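Local coordinates for beta-lactamase-like protein (Koribacter versatilis, PDB 6B9V) that is a diphosphatase of the PhnP family, with a metallo-beta-lactamase-like fold, that cleaves reactive FAD photoproducts, probably with its bound metals, at residues A[23-28]-A[232-237]; A[106-111]-A[136-141]. All blocks are in the same frame, centred on the assembly; numbering follows the deposited sequence.

From the N terminus the chain runs through strand 2-9 into a long loop that carries the cysteines of contact 1. It then builds the core strands 41-46, 49-53, 73-75 and 104-108, the second half of the last already in contact 2. That contact closes a short loop: the rest of helix 110-119 and a partly unmodelled loop lie between 106-111 and 136-141, which adds an edge strand to the first sheet. The chain next lays down most of the second sheet, and only at 232-237, past strand 226-230, returns to the cysteine loop. Contact 1 encloses contact 2 along the sequence, while the two lie on opposite sides of the chain's centre, nearest atoms about 21 Å apart.

Contact 1 (A[23-28]-A[232-237]); sequences CDCAVC and ISHDLP. With ZN (zinc ion), chain F.
Two loop segments approach most closely at V27 and H234, whose CA atoms lie 5.6 Å apart, with no hydrogen bond between them; a three-cysteine, one-histidine zinc site does the joining. C23, C25 and C28 each give a thiolate to the zinc ion from one loop, and H234 completes the four-ligand shell from the other. The ring nitrogen H234 ND1 sits 2.0 Å from zinc, while each of the three SG atoms stands 2.3 Å from it. C23 SG lies in the plane of the imidazole, at its edge, whereas C25 SG approaches the ring obliquely. H234 reaches the metal with CG tucked between its backbone N and carbonyl carbon (chi1 62°), which swings ND1 toward the cysteine loop. The sulfurs also bind backbone: C25 N donates to C23 SG and C28 N to C25 SG, the latter over 3.4 Å and nearly straight at 167°, bonds that would temper the negative charge of the thiolates. A type I turn from S233 to L236 presents the histidine. S233 OG accepts from D235 N in an ST turn and is bonded to L201 O, tying the turn to a neighbouring loop. Beside the metal, buried V27 fills the angle between the loops. Its CG1 lies beside the H234 backbone, 3.7 Å from H234 O, and its other methyl meets P237, the N-cap residue of helix 238-244, with the two side chains crossing at about a right angle. That methyl, V27 CG2, also presses against the carbonyl oxygen H234 O at 3.2 Å.

Contact 2 (A[106-111]-A[136-141]); sequences LYANEK and VEMHRV
The rings of Y107 and H139 lie in an offset stack across two neighbouring parallel strands, centroids 4.8 Å apart and planes inclined by 19°. As bridge partners they share a sheet face, and matching first torsions (chi1 -69° and -60°) turn both rings the same way, side by side. Y107 OH stands over the centre of the imidazole, while H139 CB lies off the CD2-CE2 side of the tyrosine ring, out of its plane, 3.5 Å from Y107 CE2. H139 NE2 donates in its ring plane to E137 OE2 over 3.0 Å, meeting the carboxylate from above its plane; this fixes the imidazole's rotation and probably favours its protonated form. V141 CG2 meets the edge of the Y107 ring, close to its plane. Strand 136-140 is an outermost strand, within this chain, of one sheet of the metallo-beta-lactamase fold, paired with 104-108 through bonds from L106 N to E137 O, H139 N to L106 O and A108 N to H139 O. A fourth bond, V141 N to A108 O, comes from above the carbonyl plane. N109, N-cap of helix 110-119, bonds T112 OG1 through OD1; its side chain is about 6 Å from that of the manganese ligand H78. On the face of L106, A108 and M138, the methionine bends at chi2 and chi3, bringing SD within 4.1 Å of L106 CB and CE within 4.0 Å of A108 CB. R140 folds back and lays one guanidinium face on the aliphatic part of E110, NH1 at 3.5 Å from E110 CB. Its NE has a salt bridge to E113, and the E110 carboxylate one to R114. A water accepts from E110 N and donates to V141 O, 2.8 Å away.

Contact 1 (A[23-28]-A[232-237])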
ATOM      1  N   CYS A  23      10.117 -14.973  -2.232  1.00 22.74           N
ATOM      2  CA  CYS A  23      11.293 -15.516  -1.563  1.00 20.41           C
ATOM      3  C   CYS A  23      10.910 -16.627  -0.589  1.00 22.31           C
ATOM      4  O   CYS A  23       9.984 -16.475   0.209  1.00 26.18           O
ATOM      5  CB  CYS A  23      12.052 -14.413  -0.809  1.00 21.79           C
ATOM      6  SG  CYS A  23      13.606 -14.974  -0.040  1.00 20.97           S
ATOM      7  N   ASP A  24      11.650 -17.730  -0.642  1.00 23.60           N
ATOM      8  CA  ASP A  24      11.375 -18.862   0.234  1.00 29.02           C
ATOM      9  C   ASP A  24      12.474 -19.107   1.266  1.00 25.42           C
ATOM     10  O   ASP A  24      12.607 -20.225   1.748  1.00 25.48           O
ATOM     11  CB  ASP A  24      11.166 -20.132  -0.589  1.00 37.55           C
ATOM     12  CG  ASP A  24       9.946 -20.048  -1.489  1.00 53.11           C
ATOM     13  OD1 ASP A  24       8.914 -19.492  -1.051  1.00 55.60           O
ATOM     14  OD2 ASP A  24      10.022 -20.533  -2.636  1.00 60.68           O
ATOM     15  N   CYS A  25      13.239 -18.074   1.615  1.00 22.35           N
ATOM     16  CA  CYS A  25      14.359 -18.246   2.554  1.00 19.58           C
ATOM     17  C   CYS A  25      13.831 -18.490   3.974  1.00 20.09           C
ATOM     18  O   CYS A  25      12.627 -18.348   4.231  1.00 21.41           O
ATOM     19  CB  CYS A  25      15.284 -17.013   2.536  1.00 21.96           C
ATOM     20  SG  CYS A  25      14.695 -15.586   3.516  1.00 19.53           S
ATOM     21  N   ALA A  26      14.729 -18.837   4.894  1.00 22.45           N
ATOM     22  CA  ALA A  26      14.329 -19.170   6.261  1.00 21.96           C
ATOM     23  C   ALA A  26      13.514 -18.063   6.920  1.00 21.68           C
ATOM     24  O   ALA A  26      12.463 -18.335   7.500  1.00 22.81           O
ATOM     25  CB  ALA A  26      15.556 -19.489   7.118  1.00 22.37           C
ATOM     26  N   VAL A  27      13.976 -16.819   6.816  1.00 16.23           N
ATOM     27  CA  VAL A  27      13.283 -15.713   7.490  1.00 15.28           C
ATOM     28  C   VAL A  27      11.929 -15.418   6.821  1.00 21.20           C
ATOM     29  O   VAL A  27      10.915 -15.197   7.506  1.00 17.47           O
ATOM     30  CB  VAL A  27      14.177 -14.447   7.535  1.00 16.46           C
ATOM     31  CG1 VAL A  27      13.425 -13.232   8.106  1.00 15.88           C
ATOM     32  CG2 VAL A  27      15.431 -14.732   8.378  1.00 16.04           C
ATOM     33  N   CYS A  28      11.885 -15.450   5.489  1.00 17.59           N
ATOM     34  CA  CYS A  28      10.609 -15.197   4.804  1.00 15.63           C
ATOM     35  C   CYS A  28       9.604 -16.324   5.051  1.00 18.45           C
ATOM     36  O   CYS A  28       8.398 -16.127   4.895  1.00 20.72           O
ATOM     37  CB  CYS A  28      10.832 -14.991   3.296  1.00 18.55           C
ATOM     38  SG  CYS A  28      11.640 -13.376   2.930  1.00 19.12           S
ATOM     39  N   ILE A 232      14.531  -3.277   8.831  1.00 15.61           N
ATOM     40  CA  ILE A 232      15.171  -4.589   8.844  1.00 14.67           C
ATOM     41  C   ILE A 232      14.766  -5.453   7.645  1.00 17.72           C
ATOM     42  O   ILE A 232      13.581  -5.533   7.323  1.00 13.07           O
ATOM     43  CB  ILE A 232      14.808  -5.336  10.135  1.00 16.83           C
ATOM     44  CG1 ILE A 232      15.340  -4.571  11.361  1.00 17.61           C
ATOM     45  CG2 ILE A 232      15.330  -6.781  10.101  1.00 16.25           C
ATOM     46  CD1 ILE A 232      14.586  -4.896  12.631  1.00 11.94           C
ATOM     47  N   SER A 233      15.747  -6.101   7.015  1.00 14.87           N
ATOM     48  CA  SER A 233      15.507  -6.971   5.851  1.00 15.29           C
ATOM     49  C   SER A 233      15.438  -8.451   6.238  1.00 18.10           C
ATOM     50  O   SER A 233      15.680  -8.812   7.394  1.00 15.07           O
ATOM     51  CB  SER A 233      16.617  -6.775   4.808  1.00 12.30           C
ATOM     52  OG  SER A 233      17.788  -7.479   5.200  1.00 14.77           O
ATOM     53  N   HIS A 234      15.129  -9.325   5.274  1.00 13.12           N
ATOM     54  CA  HIS A 234      15.065 -10.755   5.574  1.00 15.16           C
ATOM     55  C   HIS A 234      16.426 -11.374   5.900  1.00 16.84           C
ATOM     56  O   HIS A 234      16.530 -12.556   6.244  1.00 16.49           O
ATOM     57  CB  HIS A 234      14.362 -11.523   4.421  1.00 16.14           C
ATOM     58  CG  HIS A 234      15.048 -11.454   3.088  1.00 21.13           C
ATOM     59  ND1 HIS A 234      14.847 -12.362   2.068  1.00 29.12           N
ATOM     60  CD2 HIS A 234      16.006 -10.603   2.638  1.00 19.02           C
ATOM     61  CE1 HIS A 234      15.611 -12.048   1.037  1.00 22.74           C
ATOM     62  NE2 HIS A 234      16.325 -10.986   1.357  1.00 29.30           N
ATOM     63  N   ASP A 235      17.474 -10.566   5.831  1.00 13.76           N
ATOM     64  CA  ASP A 235      18.804 -11.024   6.211  1.00 18.93           C
ATOM     65  C   ASP A 235      18.930 -11.262   7.716  1.00 23.14           C
ATOM     66  O   ASP A 235      19.847 -11.952   8.149  1.00 19.62           O
ATOM     67  CB  ASP A 235      19.864 -10.005   5.772  1.00 19.60           C
ATOM     68  CG  ASP A 235      21.251 -10.609   5.666  1.00 30.25           C
ATOM     69  OD1 ASP A 235      21.386 -11.636   4.970  1.00 31.92           O
ATOM     70  OD2 ASP A 235      22.202 -10.064   6.281  1.00 27.05           O
ATOM     71  N   LEU A 236      18.031 -10.670   8.507  1.00 18.66           N
ATOM     72  CA  LEU A 236      18.149 -10.705   9.966  1.00 18.36           C
ATOM     73  C   LEU A 236      16.969 -11.410  10.648  1.00 16.18           C
ATOM     74  O   LEU A 236      15.884 -10.830  10.764  1.00 18.82           O
ATOM     75  CB  LEU A 236      18.274  -9.275  10.514  1.00 17.62           C
ATOM     76  CG  LEU A 236      19.404  -8.395   9.964  1.00 16.04           C
ATOM     77  CD1 LEU A 236      19.314  -6.957  10.480  1.00 15.16           C
ATOM     78  CD2 LEU A 236      20.731  -8.987  10.337  1.00 15.49           C
ATOM     79  N   PRO A 237      17.181 -12.649  11.123  1.00 17.52           N
ATOM     80  CA  PRO A 237      16.155 -13.397  11.871  1.00 21.29           C
ATOM     81  C   PRO A 237      15.874 -12.705  13.197  1.00 23.38           C
ATOM     82  O   PRO A 237      16.829 -12.315  13.867  1.00 18.48           O
ATOM     83  CB  PRO A 237      16.800 -14.776  12.097  1.00 21.86           C
ATOM     84  CG  PRO A 237      17.980 -14.829  11.166  1.00 28.79           C
ATOM     85  CD  PRO A 237      18.435 -13.413  11.000  1.00 22.60           C
TER
HETATM   86 ZN    ZN F 304      13.678 -14.042   2.085  1.00 20.13          ZN

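Contact 2 (A[106-111]-A[136-141])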
ATOM      1  N   LEU A 106       1.400  18.524   6.860  1.00 24.84           N
ATOM      2  CA  LEU A 106       2.535  17.674   6.522  1.00 23.35           C
ATOM      3  C   LEU A 106       3.820  18.467   6.665  1.00 24.30           C
ATOM      4  O   LEU A 106       3.894  19.602   6.231  1.00 27.13           O
ATOM      5  CB  LEU A 106       2.436  17.147   5.094  1.00 26.07           C
ATOM      6  CG  LEU A 106       1.113  16.633   4.545  1.00 31.95           C
ATOM      7  CD1 LEU A 106       1.361  16.121   3.135  1.00 28.37           C
ATOM      8  CD2 LEU A 106       0.521  15.547   5.424  1.00 23.67           C
ATOM      9  N   TYR A 107       4.840  17.870   7.251  1.00 20.40           N
ATOM     10  CA  TYR A 107       6.099  18.574   7.439  1.00 21.93           C
ATOM     11  C   TYR A 107       7.189  17.855   6.664  1.00 19.27           C
ATOM     12  O   TYR A 107       7.387  16.661   6.855  1.00 19.45           O
ATOM     13  CB  TYR A 107       6.440  18.663   8.931  1.00 20.44           C
ATOM     14  CG  TYR A 107       5.500  19.577   9.683  1.00 21.41           C
ATOM     15  CD1 TYR A 107       4.268  19.121  10.141  1.00 23.03           C
ATOM     16  CD2 TYR A 107       5.837  20.906   9.915  1.00 25.12           C
ATOM     17  CE1 TYR A 107       3.393  19.974  10.821  1.00 25.54           C
ATOM     18  CE2 TYR A 107       4.974  21.760  10.590  1.00 31.21           C
ATOM     19  CZ  TYR A 107       3.753  21.285  11.041  1.00 32.98           C
ATOM     20  OH  TYR A 107       2.886  22.128  11.710  1.00 33.08           O
ATOM     21  N   ALA A 108       7.887  18.571   5.792  1.00 22.08           N
ATOM     22  CA  ALA A 108       8.941  17.924   5.011  1.00 23.04           C
ATOM     23  C   ALA A 108      10.005  18.913   4.592  1.00 21.47           C
ATOM     24  O   ALA A 108       9.733  20.116   4.481  1.00 23.52           O
ATOM     25  CB  ALA A 108       8.341  17.231   3.773  1.00 26.00           C
ATOM     26  N   ASN A 109      11.224  18.428   4.363  1.00 20.21           N
ATOM     27  CA  ASN A 109      12.246  19.305   3.803  1.00 24.32           C
ATOM     28  C   ASN A 109      11.950  19.539   2.325  1.00 22.49           C
ATOM     29  O   ASN A 109      11.029  18.930   1.771  1.00 19.56           O
ATOM     30  CB  ASN A 109      13.669  18.745   4.021  1.00 25.67           C
ATOM     31  CG  ASN A 109      13.912  17.408   3.337  1.00 32.54           C
ATOM     32  OD1 ASN A 109      13.180  16.997   2.438  1.00 23.41           O
ATOM     33  ND2 ASN A 109      14.969  16.724   3.763  1.00 41.11           N
ATOM     34  N   GLU A 110      12.720  20.414   1.687  1.00 22.48           N
ATOM     35  CA  GLU A 110      12.414  20.816   0.315  1.00 24.52           C
ATOM     36  C   GLU A 110      12.459  19.643  -0.685  1.00 26.93           C
ATOM     37  O   GLU A 110      11.611  19.562  -1.580  1.00 23.15           O
ATOM     38  CB  GLU A 110      13.366  21.927  -0.130  1.00 23.82           C
ATOM     39  CG  GLU A 110      13.007  22.580  -1.459  1.00 32.82           C
ATOM     40  CD  GLU A 110      13.355  21.710  -2.664  1.00 36.41           C
ATOM     41  OE1 GLU A 110      14.399  21.016  -2.621  1.00 29.84           O
ATOM     42  OE2 GLU A 110      12.570  21.705  -3.640  1.00 40.82           O
ATOM     43  N   LYS A 111      13.440  18.754  -0.570  1.00 24.87           N
ATOM     44  CA  LYS A 111      13.522  17.665  -1.550  1.00 31.29           C
ATOM     45  C   LYS A 111      12.324  16.709  -1.409  1.00 25.54           C
ATOM     46  O   LYS A 111      11.743  16.222  -2.408  1.00 26.69           O
ATOM     47  CB  LYS A 111      14.840  16.899  -1.412  1.00 39.00           C
ATOM     48  CG  LYS A 111      15.197  16.101  -2.675  1.00 49.21           C
ATOM     49  CD  LYS A 111      16.382  15.165  -2.459  1.00 55.95           C
ATOM     50  CE  LYS A 111      16.763  14.432  -3.742  1.00 57.30           C
ATOM     51  NZ  LYS A 111      15.648  13.606  -4.286  1.00 59.13           N
ATOM     52  N   VAL A 136      -5.047  18.456   3.053  1.00 38.12           N
ATOM     53  CA  VAL A 136      -3.697  18.482   3.618  1.00 40.67           C
ATOM     54  C   VAL A 136      -2.950  19.755   3.218  1.00 44.34           C
ATOM     55  O   VAL A 136      -3.219  20.336   2.165  1.00 46.89           O
ATOM     56  CB  VAL A 136      -2.873  17.247   3.180  1.00 37.42           C
ATOM     57  CG1 VAL A 136      -3.619  15.972   3.522  1.00 34.51           C
ATOM     58  CG2 VAL A 136      -2.564  17.305   1.692  1.00 41.59           C
ATOM     59  N   GLU A 137      -2.023  20.198   4.065  1.00 36.57           N
ATOM     60  CA  GLU A 137      -1.241  21.398   3.768  1.00 35.43           C
ATOM     61  C   GLU A 137       0.235  21.169   4.056  1.00 34.89           C
ATOM     62  O   GLU A 137       0.575  20.580   5.076  1.00 37.14           O
ATOM     63  CB  GLU A 137      -1.751  22.595   4.578  1.00 39.59           C
ATOM     64  CG  GLU A 137      -1.740  22.364   6.082  1.00 47.57           C
ATOM     65  CD  GLU A 137      -2.199  23.572   6.869  1.00 55.98           C
ATOM     66  OE1 GLU A 137      -2.740  24.515   6.252  1.00 59.69           O
ATOM     67  OE2 GLU A 137      -2.013  23.578   8.106  1.00 56.57           O
ATOM     68  N   MET A 138       1.104  21.644   3.165  1.00 33.60           N
ATOM     69  CA  MET A 138       2.552  21.462   3.313  1.00 34.60           C
ATOM     70  C   MET A 138       3.246  22.546   4.144  1.00 34.60           C
ATOM     71  O   MET A 138       3.015  23.742   3.965  1.00 34.57           O
ATOM     72  CB  MET A 138       3.225  21.409   1.937  1.00 38.40           C
ATOM     73  CG  MET A 138       3.094  20.096   1.191  1.00 47.89           C
ATOM     74  SD  MET A 138       4.179  18.806   1.835  1.00 61.37           S
ATOM     75  CE  MET A 138       5.581  19.761   2.411  1.00 55.33           C
ATOM     76  N   HIS A 139       4.139  22.106   5.023  1.00 33.26           N
ATOM     77  CA  HIS A 139       4.987  22.974   5.824  1.00 32.89           C
ATOM     78  C   HIS A 139       6.460  22.570   5.643  1.00 35.30           C
ATOM     79  O   HIS A 139       6.821  21.377   5.730  1.00 27.75           O
ATOM     80  CB  HIS A 139       4.602  22.902   7.307  1.00 34.42           C
ATOM     81  CG  HIS A 139       3.192  23.319   7.600  1.00 32.41           C
ATOM     82  ND1 HIS A 139       2.872  24.567   8.091  1.00 39.89           N
ATOM     83  CD2 HIS A 139       2.021  22.648   7.488  1.00 37.22           C
ATOM     84  CE1 HIS A 139       1.563  24.650   8.261  1.00 44.58           C
ATOM     85  NE2 HIS A 139       1.023  23.499   7.900  1.00 42.39           N
ATOM     86  N   ARG A 140       7.307  23.564   5.402  1.00 35.04           N
ATOM     87  CA  ARG A 140       8.721  23.316   5.127  1.00 33.73           C
ATOM     88  C   ARG A 140       9.554  23.099   6.391  1.00 33.26           C
ATOM     89  O   ARG A 140       9.513  23.894   7.326  1.00 39.70           O
ATOM     90  CB  ARG A 140       9.311  24.474   4.321  1.00 29.26           C
ATOM     91  CG  ARG A 140      10.818  24.375   4.075  1.00 33.93           C
ATOM     92  CD  ARG A 140      11.147  23.346   3.002  1.00 35.25           C
ATOM     93  NE  ARG A 140      10.404  23.591   1.769  1.00 34.77           N
ATOM     94  CZ  ARG A 140      10.832  24.364   0.777  1.00 38.57           C
ATOM     95  NH1 ARG A 140      12.004  24.976   0.864  1.00 44.88           N
ATOM     96  NH2 ARG A 140      10.086  24.529  -0.304  1.00 36.75           N
ATOM     97  N   VAL A 141      10.324  22.017   6.397  1.00 26.64           N
ATOM     98  CA  VAL A 141      11.253  21.728   7.478  1.00 26.23           C
ATOM     99  C   VAL A 141      12.682  22.090   7.074  1.00 34.51           C
ATOM    100  O   VAL A 141      13.186  21.615   6.057  1.00 30.67           O
ATOM    101  CB  VAL A 141      11.231  20.237   7.874  1.00 29.24           C
ATOM    102  CG1 VAL A 141      12.181  19.979   9.038  1.00 36.41           C
ATOM    103  CG2 VAL A 141       9.816  19.778   8.226  1.00 27.37           C
TER
HETATM  104  O   HOH W   1      14.554  21.996   3.617  1.00 36.57           O